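Local structure of peptide methionine sulfoxide reductase msrA/msrB (Neisseria gonorrhoeae, 2H30) at residues Phe45-Trp49 with Leu83-Lys87; Thr19-Met23 with Gly111-Gln115; Trp49-Cys53 with Val121-Trp125. The protein probably passes electrons from DsbD, through its N-terminal thioredoxin domain, to the downstream methionine sulfoxide reductase domains that repair oxidised methionine. The protein carries 2 engineered substitutions. One frame throughout, in Å; residues are numbered along the deposited sequence.

Overall arrangement
All three contacts lie in one thioredoxin-type domain built round a mixed sheet. Contacts 1 and 3 have centres about 9 Å apart. They share Trp49 and start from the same part of the chain, running from the end of strand 41-45 into helix 51-64. Contact 2 joins the end of helix 16-20 and the turn after it to helix 112-116. Its centre is about 15 Å from contact 1 and 18 Å from contact 3. Phe45 packs on Ile113 and so links contacts 1 and 2. Both segments of contact 1 come between those of contact 2, while the segments of contacts 2 and 3 alternate. Contact 3 holds the probable redox cysteines, and contact 1 adjoins them through Trp46.

Contact 1: Phe45-Trp49 with Leu83-Lys87; sequences FWASW and LHEKK
Ser48 holds OG between its backbone N and its carbonyl carbon (chi1 65°), and Glu85 sends CG anti to its backbone N before bending at chi2 (62°). These two torsions bring the serine hydroxyl and the glutamate carboxylate together. Ser48 OG donates to Glu85 OE1 at 2.6 Å. Ser48 N donates to Glu85 OE2 at 2.8 Å, nearly straight at 163°. Both oxygens accept on their syn lone pairs, so one serine grips both arms of the carboxylate. A third donor comes from the glutamate's own segment. Lys86 N reaches Glu85 OE1 on its anti side, 2.8 Å away and slightly out of the carboxylate plane. OE1 takes two donors and OE2 is held by Ser48 N, and bonds on both oxygens should fix the rotation of the group. OE2 also accepts from water 1, which in turn donates to Trp46 O. Such a set of donors would help to keep Glu85 negatively charged in its buried place. The methylene chain of Lys86 passes Ser48, with Lys86 CE 3.6 Å from Ser48 OG.

Trp49 makes the second half of the contact. Its NE1 lies 2.8 Å from Leu83 O, but the carbonyl oxygen is oblique to the ring, and the hydrogen bond is weak. Within its own segment, Ala47 CB lies over one face of the indole, offset toward the rim. Glu85 N sits at the ring edge, near its plane. Leu83 CB packs against Trp49 CZ2 at 4.2 Å.

The contact joins the loop after strand 41-45 to the loop after strand 73-78. Helix 90-95 adjoins it, with Trp94 touching Ser48 and making a cation-pi pair with Lys86, and Phe91 packing on Glu85. Trp46 turns to helix 51-64, and its NE1 bonds to Thr76 on strand 73-78.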
loop_
_atom_site.group_PDB
_atom_site.type_symbol
_atom_site.label_atom_id
_atom_site.label_comp_id
_atom_site.label_asym_id
_atom_site.label_seq_id
_atom_site.Cartn_x
_atom_site.Cartn_y
_atom_site.Cartn_z
ATOM N N PHE A 45 -0.236 0.987 -3.601
ATOM C CA PHE A 45 0.678 0.413 -4.609
ATOM C C PHE A 45 1.391 1.568 -5.275
ATOM O O PHE A 45 0.757 2.558 -5.690
ATOM C CB PHE A 45 -0.118 -0.361 -5.672
ATOM C CG PHE A 45 -0.794 -1.576 -5.110
ATOM C CD1 PHE A 45 -2.032 -1.487 -4.477
ATOM C CD2 PHE A 45 -0.142 -2.793 -5.159
ATOM C CE1 PHE A 45 -2.620 -2.659 -3.940
ATOM C CE2 PHE A 45 -0.736 -3.976 -4.649
ATOM C CZ PHE A 45 -1.966 -3.921 -4.030
ATOM N N TRP A 46 2.696 1.398 -5.452
ATOM C CA TRP A 46 3.516 2.458 -6.030
ATOM C C TRP A 46 4.748 1.894 -6.723
ATOM O O TRP A 46 5.014 0.686 -6.647
ATOM C CB TRP A 46 3.914 3.469 -4.937
ATOM C CG TRP A 46 4.797 2.924 -3.848
ATOM C CD1 TRP A 46 4.390 2.186 -2.752
ATOM C CD2 TRP A 46 6.192 3.162 -3.678
ATOM N NE1 TRP A 46 5.501 1.910 -1.931
ATOM C CE2 TRP A 46 6.609 2.470 -2.518
ATOM C CE3 TRP A 46 7.147 3.817 -4.463
ATOM C CZ2 TRP A 46 7.915 2.500 -2.046
ATOM C CZ3 TRP A 46 8.476 3.817 -4.004
ATOM C CH2 TRP A 46 8.854 3.163 -2.826
ATOM N N ALA A 47 5.487 2.784 -7.416
ATOM C CA ALA A 47 6.737 2.438 -8.074
ATOM C C ALA A 47 7.718 3.566 -7.947
ATOM O O ALA A 47 7.321 4.740 -7.903
ATOM C CB ALA A 47 6.521 2.127 -9.534
ATOM N N SER A 48 8.984 3.174 -8.000
ATOM C CA SER A 48 10.113 4.139 -7.846
ATOM C C SER A 48 10.128 5.161 -8.990
ATOM O O SER A 48 10.639 6.273 -8.804
ATOM C CB SER A 48 11.443 3.404 -7.799
ATOM O OG SER A 48 11.669 2.763 -9.045
ATOM N N TRP A 49 9.578 4.798 -10.147
ATOM C CA TRP A 49 9.656 5.666 -11.321
ATOM C C TRP A 49 8.547 6.683 -11.400
ATOM O O TRP A 49 8.480 7.441 -12.398
ATOM C CB TRP A 49 9.723 4.833 -12.635
ATOM C CG TRP A 49 8.779 3.688 -12.719
ATOM C CD1 TRP A 49 9.107 2.368 -12.635
ATOM C CD2 TRP A 49 7.359 3.740 -12.964
ATOM N NE1 TRP A 49 7.967 1.580 -12.801
ATOM C CE2 TRP A 49 6.894 2.396 -13.025
ATOM C CE3 TRP A 49 6.436 4.794 -13.149
ATOM C CZ2 TRP A 49 5.534 2.097 -13.241
ATOM C CZ3 TRP A 49 5.099 4.490 -13.388
ATOM C CH2 TRP A 49 4.676 3.141 -13.441
ATOM N N LEU A 83 6.111 -3.945 -14.234
ATOM C CA LEU A 83 5.891 -2.635 -14.836
ATOM C C LEU A 83 7.155 -1.758 -14.777
ATOM O O LEU A 83 7.094 -0.540 -14.409
ATOM C CB LEU A 83 4.701 -1.907 -14.200
ATOM C CG LEU A 83 3.336 -2.600 -14.293
ATOM C CD1 LEU A 83 2.229 -1.856 -13.503
ATOM C CD2 LEU A 83 2.881 -2.745 -15.746
ATOM N N HIS A 84 8.294 -2.368 -15.108
ATOM C CA HIS A 84 9.598 -1.687 -15.206
ATOM C C HIS A 84 10.135 -1.152 -13.892
ATOM O O HIS A 84 11.093 -0.348 -13.869
ATOM C CB HIS A 84 9.616 -0.599 -16.296
ATOM C CG HIS A 84 9.227 -1.120 -17.643
ATOM N ND1 HIS A 84 10.026 -1.988 -18.362
ATOM C CD2 HIS A 84 8.101 -0.942 -18.379
ATOM C CE1 HIS A 84 9.417 -2.304 -19.492
ATOM N NE2 HIS A 84 8.245 -1.691 -19.522
ATOM N N GLU A 85 9.547 -1.639 -12.777
ATOM C CA GLU A 85 10.183 -1.373 -11.502
ATOM C C GLU A 85 11.558 -2.031 -11.452
ATOM O O GLU A 85 11.780 -3.107 -12.117
ATOM C CB GLU A 85 9.270 -1.904 -10.349
ATOM C CG GLU A 85 9.856 -1.729 -8.968
ATOM C CD GLU A 85 10.072 -0.262 -8.627
ATOM O OE1 GLU A 85 11.195 0.258 -8.901
ATOM O OE2 GLU A 85 9.123 0.355 -8.120
ATOM N N LYS A 86 12.470 -1.418 -10.704
ATOM C CA LYS A 86 13.786 -1.984 -10.432
ATOM C C LYS A 86 13.677 -3.434 -10.009
ATOM O O LYS A 86 12.739 -3.821 -9.320
ATOM C CB LYS A 86 14.472 -1.192 -9.319
ATOM C CG LYS A 86 14.758 0.295 -9.776
ATOM C CD LYS A 86 15.244 1.128 -8.598
ATOM C CE LYS A 86 15.288 2.629 -8.920
ATOM N NZ LYS A 86 16.326 2.896 -9.962
ATOM N N LYS A 87 14.619 -4.268 -10.478
ATOM C CA LYS A 87 14.607 -5.676 -10.089
ATOM C C LYS A 87 14.819 -5.921 -8.606
ATOM O O LYS A 87 15.331 -5.070 -7.847
ATOM C CB LYS A 87 15.694 -6.417 -10.921
ATOM C CG LYS A 87 15.327 -6.383 -12.353
ATOM C CD LYS A 87 16.190 -7.209 -13.317
ATOM C CE LYS A 87 15.334 -7.540 -14.575
ATOM N NZ LYS A 87 14.012 -6.780 -14.559
HETATM O O HOH W 1 6.780 -0.999 -7.850
#

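Contact 2: Thr19-Met23 with Gly111-Gln115; sequences TMSTM and GTIAQ. Engineered in segment 19-23: Met20 (natural residue Leu), Met23 (natural residue Leu).
Ile113 reaches across to three side chains of segment 19-23: Thr19, Met20 and Met23. Its CD1 meets the methyl CE of Met20 at 3.5 Å, tighter than usual for two carbons. The same CD1 is 3.8 Å from Met23 CE and also touches the selenium of Met23. Both methionines are engineered, with leucine in the natural sequence, and both are present as selenomethionine. The two chains arrive differently. Met20 bends at its last torsion (chi3 -63°), which brings CE across the isoleucine at about a right angle. Met23 stays extended beyond CG and lays its end obliquely over the same branch. Thr19 uses its methyl, with CG2 3.8 Å from Ile113 CG1, and the two side chains run past each other in opposite directions. That methyl also touches Thr112 CG2 at 4.0 Å. The contact is wholly apolar, and the Thr19 hydroxyl turns back to bond with O of Thr15, the residue just before helix 16-20.

In the fold, the contact packs the end of helix 16-20 and the turn after it against the start of helix 112-116. Both elements adjoin the mixed sheet of this thioredoxin-type domain. Met20 rests on Ile43 and Val106, Met23 also touches Val106, and Ile113 packs on Phe45.

Further out, backbone and side-chain bonds shape each segment. A type I beta turn runs from Met20 to Met23, closed by Met23 N to Met20 O at 2.9 Å. Thr22 OG1 donates to Thr19 O at 3.1 Å, tilted 21° from the carbonyl plane. Gly111 is the N-cap residue of helix 112-116, and its O accepts from Gln115 N at 2.9 Å. Asp108, outside the segments, accepts from the backbone N of Thr112 with one carboxylate oxygen and from that of Ile113 with the other.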
loop_
_atom_site.group_PDB
_atom_site.type_symbol
_atom_site.label_atom_id
_atom_site.label_comp_id
_atom_site.label_asym_id
_atom_site.label_seq_id
_atom_site.Cartn_x
_atom_site.Cartn_y
_atom_site.Cartn_z
ATOM N N THR A 19 -1.335 -14.275 0.619
ATOM C CA THR A 19 -0.281 -14.099 -0.358
ATOM C C THR A 19 0.867 -13.246 0.203
ATOM O O THR A 19 2.045 -13.469 -0.054
ATOM C CB THR A 19 -0.873 -13.424 -1.610
ATOM O OG1 THR A 19 -1.877 -14.282 -2.163
ATOM C CG2 THR A 19 0.205 -13.128 -2.666
HETATM N N MSE A 20 0.497 -12.234 0.956
HETATM C CA MSE A 20 1.502 -11.298 1.430
HETATM C C MSE A 20 2.310 -11.909 2.546
HETATM O O MSE A 20 3.438 -11.517 2.817
HETATM C CB MSE A 20 0.831 -10.013 1.849
HETATM C CG MSE A 20 1.763 -8.887 2.054
HETATM SE SE MSE A 20 0.531 -7.480 2.420
HETATM C CE MSE A 20 -0.412 -7.380 0.792
ATOM N N SER A 21 1.750 -12.917 3.191
ATOM C CA SER A 21 2.443 -13.526 4.338
ATOM C C SER A 21 3.691 -14.416 3.927
ATOM O O SER A 21 4.523 -14.857 4.752
ATOM C CB SER A 21 1.389 -14.084 5.335
ATOM O OG SER A 21 0.601 -12.987 5.925
ATOM N N THR A 22 3.917 -14.554 2.615
ATOM C CA THR A 22 5.108 -15.180 2.117
ATOM C C THR A 22 6.137 -14.118 1.673
ATOM O O THR A 22 7.196 -14.421 1.098
ATOM C CB THR A 22 4.725 -16.125 0.932
ATOM O OG1 THR A 22 4.523 -15.339 -0.233
ATOM C CG2 THR A 22 3.387 -16.818 1.244
HETATM N N MSE A 23 5.844 -12.838 1.965
HETATM C CA MSE A 23 6.658 -11.761 1.401
HETATM C C MSE A 23 7.442 -11.022 2.472
HETATM O O MSE A 23 7.085 -11.072 3.667
HETATM C CB MSE A 23 5.756 -10.754 0.660
HETATM C CG MSE A 23 5.161 -11.409 -0.568
HETATM SE SE MSE A 23 3.975 -10.070 -1.428
HETATM C CE MSE A 23 3.259 -11.321 -2.712
ATOM N N GLY A 111 5.218 -8.578 -8.783
ATOM C CA GLY A 111 3.894 -7.943 -8.742
ATOM C C GLY A 111 2.703 -8.907 -8.706
ATOM O O GLY A 111 1.686 -8.662 -9.371
ATOM N N THR A 112 2.824 -9.973 -7.906
ATOM C CA THR A 112 1.727 -10.951 -7.805
ATOM C C THR A 112 0.402 -10.316 -7.376
ATOM O O THR A 112 -0.638 -10.495 -8.014
ATOM C CB THR A 112 2.085 -12.013 -6.800
ATOM O OG1 THR A 112 3.188 -12.751 -7.379
ATOM C CG2 THR A 112 0.906 -12.974 -6.619
ATOM N N ILE A 113 0.457 -9.488 -6.332
ATOM C CA ILE A 113 -0.803 -8.973 -5.791
ATOM C C ILE A 113 -1.366 -7.933 -6.763
ATOM O O ILE A 113 -2.565 -7.935 -7.059
ATOM C CB ILE A 113 -0.574 -8.347 -4.434
ATOM C CG1 ILE A 113 -0.042 -9.415 -3.476
ATOM C CG2 ILE A 113 -1.872 -7.591 -3.967
ATOM C CD1 ILE A 113 0.450 -8.845 -2.239
ATOM N N ALA A 114 -0.500 -7.064 -7.302
ATOM C CA ALA A 114 -0.969 -6.089 -8.255
ATOM C C ALA A 114 -1.652 -6.776 -9.458
ATOM O O ALA A 114 -2.692 -6.356 -9.931
ATOM C CB ALA A 114 0.215 -5.171 -8.701
ATOM N N GLN A 115 -1.031 -7.841 -9.962
ATOM C CA GLN A 115 -1.650 -8.576 -11.063
ATOM C C GLN A 115 -2.993 -9.198 -10.646
ATOM O O GLN A 115 -3.962 -9.089 -11.408
ATOM C CB GLN A 115 -0.697 -9.666 -11.553
ATOM C CG GLN A 115 0.482 -9.060 -12.279
ATOM C CD GLN A 115 1.392 -10.147 -12.767
ATOM O OE1 GLN A 115 0.962 -10.997 -13.547
ATOM N NE2 GLN A 115 2.603 -10.199 -12.256
#

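Contact 3: Trp49-Cys53 with Val121-Trp125; sequences WCPLC and VYPSW
Trp49 and Tyr122 form the aromatic part of this contact. The six-membered ring of the indole meets the tyrosine ring obliquely, with centroids 5.6 Å apart and planes at 47°. Trp49 CH2 comes to the edge of the tyrosine ring, 3.6 Å from Tyr122 CD2.

Sulfur packing is the second kind. Cys53 SG lies anti to its own carbonyl carbon (chi1 -76°) and rests against the Tyr122-Pro123 junction, 3.7 Å from Tyr122 CB and 3.6 Å from Pro123 N. The proline ring follows a cis peptide bond and borders the sulfur with its CB and CD.

One contact is aliphatic: Leu52 CD2 lies 4.0 Å from Pro123 CD.

The hydrogen bonds here stay within each segment. Cys53 N donates to Cys50 SG at 3.3 Å and 168°, so the sulfur of Cys50 caps helix 51-64. Ser124 OG donates to Val121 O at 2.7 Å, from above the carbonyl plane.

Cys50 and Cys53 form a CxxC at a helix start. Cys50 SG and Cys53 SG are 3.4 Å apart, with no disulfide, as fits the reduced form. A cis-proline beside a CxxC marks the thioredoxin fold and is consistent with a thiol-disulfide exchange site.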
loop_
_atom_site.group_PDB
_atom_site.type_symbol
_atom_site.label_atom_id
_atom_site.label_comp_id
_atom_site.label_asym_id
_atom_site.label_seq_id
_atom_site.Cartn_x
_atom_site.Cartn_y
_atom_site.Cartn_z
ATOM N N TRP A 49 9.578 4.798 -10.147
ATOM C CA TRP A 49 9.656 5.666 -11.321
ATOM C C TRP A 49 8.547 6.683 -11.400
ATOM O O TRP A 49 8.480 7.441 -12.398
ATOM C CB TRP A 49 9.723 4.833 -12.635
ATOM C CG TRP A 49 8.779 3.688 -12.719
ATOM C CD1 TRP A 49 9.107 2.368 -12.635
ATOM C CD2 TRP A 49 7.359 3.740 -12.964
ATOM N NE1 TRP A 49 7.967 1.580 -12.801
ATOM C CE2 TRP A 49 6.894 2.396 -13.025
ATOM C CE3 TRP A 49 6.436 4.794 -13.149
ATOM C CZ2 TRP A 49 5.534 2.097 -13.241
ATOM C CZ3 TRP A 49 5.099 4.490 -13.388
ATOM C CH2 TRP A 49 4.676 3.141 -13.441
ATOM N N CYS A 50 7.650 6.694 -10.398
ATOM C CA CYS A 50 6.459 7.558 -10.445
ATOM C C CYS A 50 6.730 8.722 -9.486
ATOM O O CYS A 50 6.705 8.556 -8.260
ATOM C CB CYS A 50 5.245 6.796 -9.934
ATOM S SG CYS A 50 3.841 7.959 -9.926
ATOM N N PRO A 51 7.017 9.924 -10.012
ATOM C CA PRO A 51 7.345 10.998 -9.050
ATOM C C PRO A 51 6.165 11.408 -8.168
ATOM O O PRO A 51 6.390 11.894 -7.042
ATOM C CB PRO A 51 7.793 12.156 -9.956
ATOM C CG PRO A 51 7.133 11.864 -11.270
ATOM C CD PRO A 51 7.176 10.379 -11.413
ATOM N N LEU A 52 4.922 11.212 -8.610
ATOM C CA LEU A 52 3.820 11.513 -7.727
ATOM C C LEU A 52 3.849 10.554 -6.545
ATOM O O LEU A 52 3.682 10.952 -5.394
ATOM C CB LEU A 52 2.501 11.345 -8.505
ATOM C CG LEU A 52 1.256 11.702 -7.700
ATOM C CD1 LEU A 52 1.271 13.169 -7.189
ATOM C CD2 LEU A 52 -0.005 11.397 -8.596
ATOM N N CYS A 53 4.028 9.266 -6.857
ATOM C CA CYS A 53 4.162 8.309 -5.777
ATOM C C CYS A 53 5.277 8.699 -4.834
ATOM O O CYS A 53 5.073 8.691 -3.576
ATOM C CB CYS A 53 4.579 6.951 -6.319
ATOM S SG CYS A 53 3.210 6.069 -7.127
ATOM N N VAL A 121 -1.968 1.101 -12.771
ATOM C CA VAL A 121 -1.600 2.504 -12.685
ATOM C C VAL A 121 -1.242 2.839 -11.260
ATOM O O VAL A 121 -1.762 2.253 -10.341
ATOM C CB VAL A 121 -2.648 3.462 -13.237
ATOM C CG1 VAL A 121 -3.034 3.113 -14.707
ATOM C CG2 VAL A 121 -3.819 3.578 -12.382
ATOM N N TYR A 122 -0.302 3.746 -11.131
ATOM C CA TYR A 122 0.161 4.157 -9.793
ATOM C C TYR A 122 0.006 5.642 -9.611
ATOM O O TYR A 122 0.124 6.443 -10.609
ATOM C CB TYR A 122 1.630 3.820 -9.636
ATOM C CG TYR A 122 1.977 2.339 -9.699
ATOM C CD1 TYR A 122 1.236 1.388 -8.975
ATOM C CD2 TYR A 122 3.064 1.907 -10.419
ATOM C CE1 TYR A 122 1.627 0.028 -8.960
ATOM C CE2 TYR A 122 3.422 0.542 -10.430
ATOM C CZ TYR A 122 2.703 -0.354 -9.683
ATOM O OH TYR A 122 3.046 -1.668 -9.618
ATOM N N PRO A 123 -0.213 6.053 -8.363
ATOM C CA PRO A 123 -0.539 5.158 -7.236
ATOM C C PRO A 123 -1.934 4.583 -7.429
ATOM O O PRO A 123 -2.735 5.108 -8.212
ATOM C CB PRO A 123 -0.571 6.112 -6.030
ATOM C CG PRO A 123 -0.709 7.489 -6.624
ATOM C CD PRO A 123 -0.285 7.492 -8.023
ATOM N N SER A 124 -2.178 3.483 -6.748
ATOM C CA SER A 124 -3.545 2.995 -6.563
ATOM C C SER A 124 -3.631 2.440 -5.170
ATOM O O SER A 124 -2.586 2.171 -4.532
ATOM C CB SER A 124 -3.873 1.837 -7.529
ATOM O OG SER A 124 -4.070 2.356 -8.855
ATOM N N TRP A 125 -4.865 2.293 -4.690
ATOM C CA TRP A 125 -5.080 1.835 -3.298
ATOM C C TRP A 125 -6.028 0.674 -3.279
ATOM O O TRP A 125 -6.930 0.612 -4.133
ATOM C CB TRP A 125 -5.712 2.976 -2.510
ATOM C CG TRP A 125 -4.733 4.150 -2.308
ATOM C CD1 TRP A 125 -4.443 5.184 -3.215
ATOM C CD2 TRP A 125 -4.022 4.438 -1.120
ATOM N NE1 TRP A 125 -3.538 6.055 -2.613
ATOM C CE2 TRP A 125 -3.258 5.618 -1.342
ATOM C CE3 TRP A 125 -3.891 3.770 0.098
ATOM C CZ2 TRP A 125 -2.425 6.174 -0.336
ATOM C CZ3 TRP A 125 -3.069 4.315 1.111
ATOM C CH2 TRP A 125 -2.326 5.514 0.870
#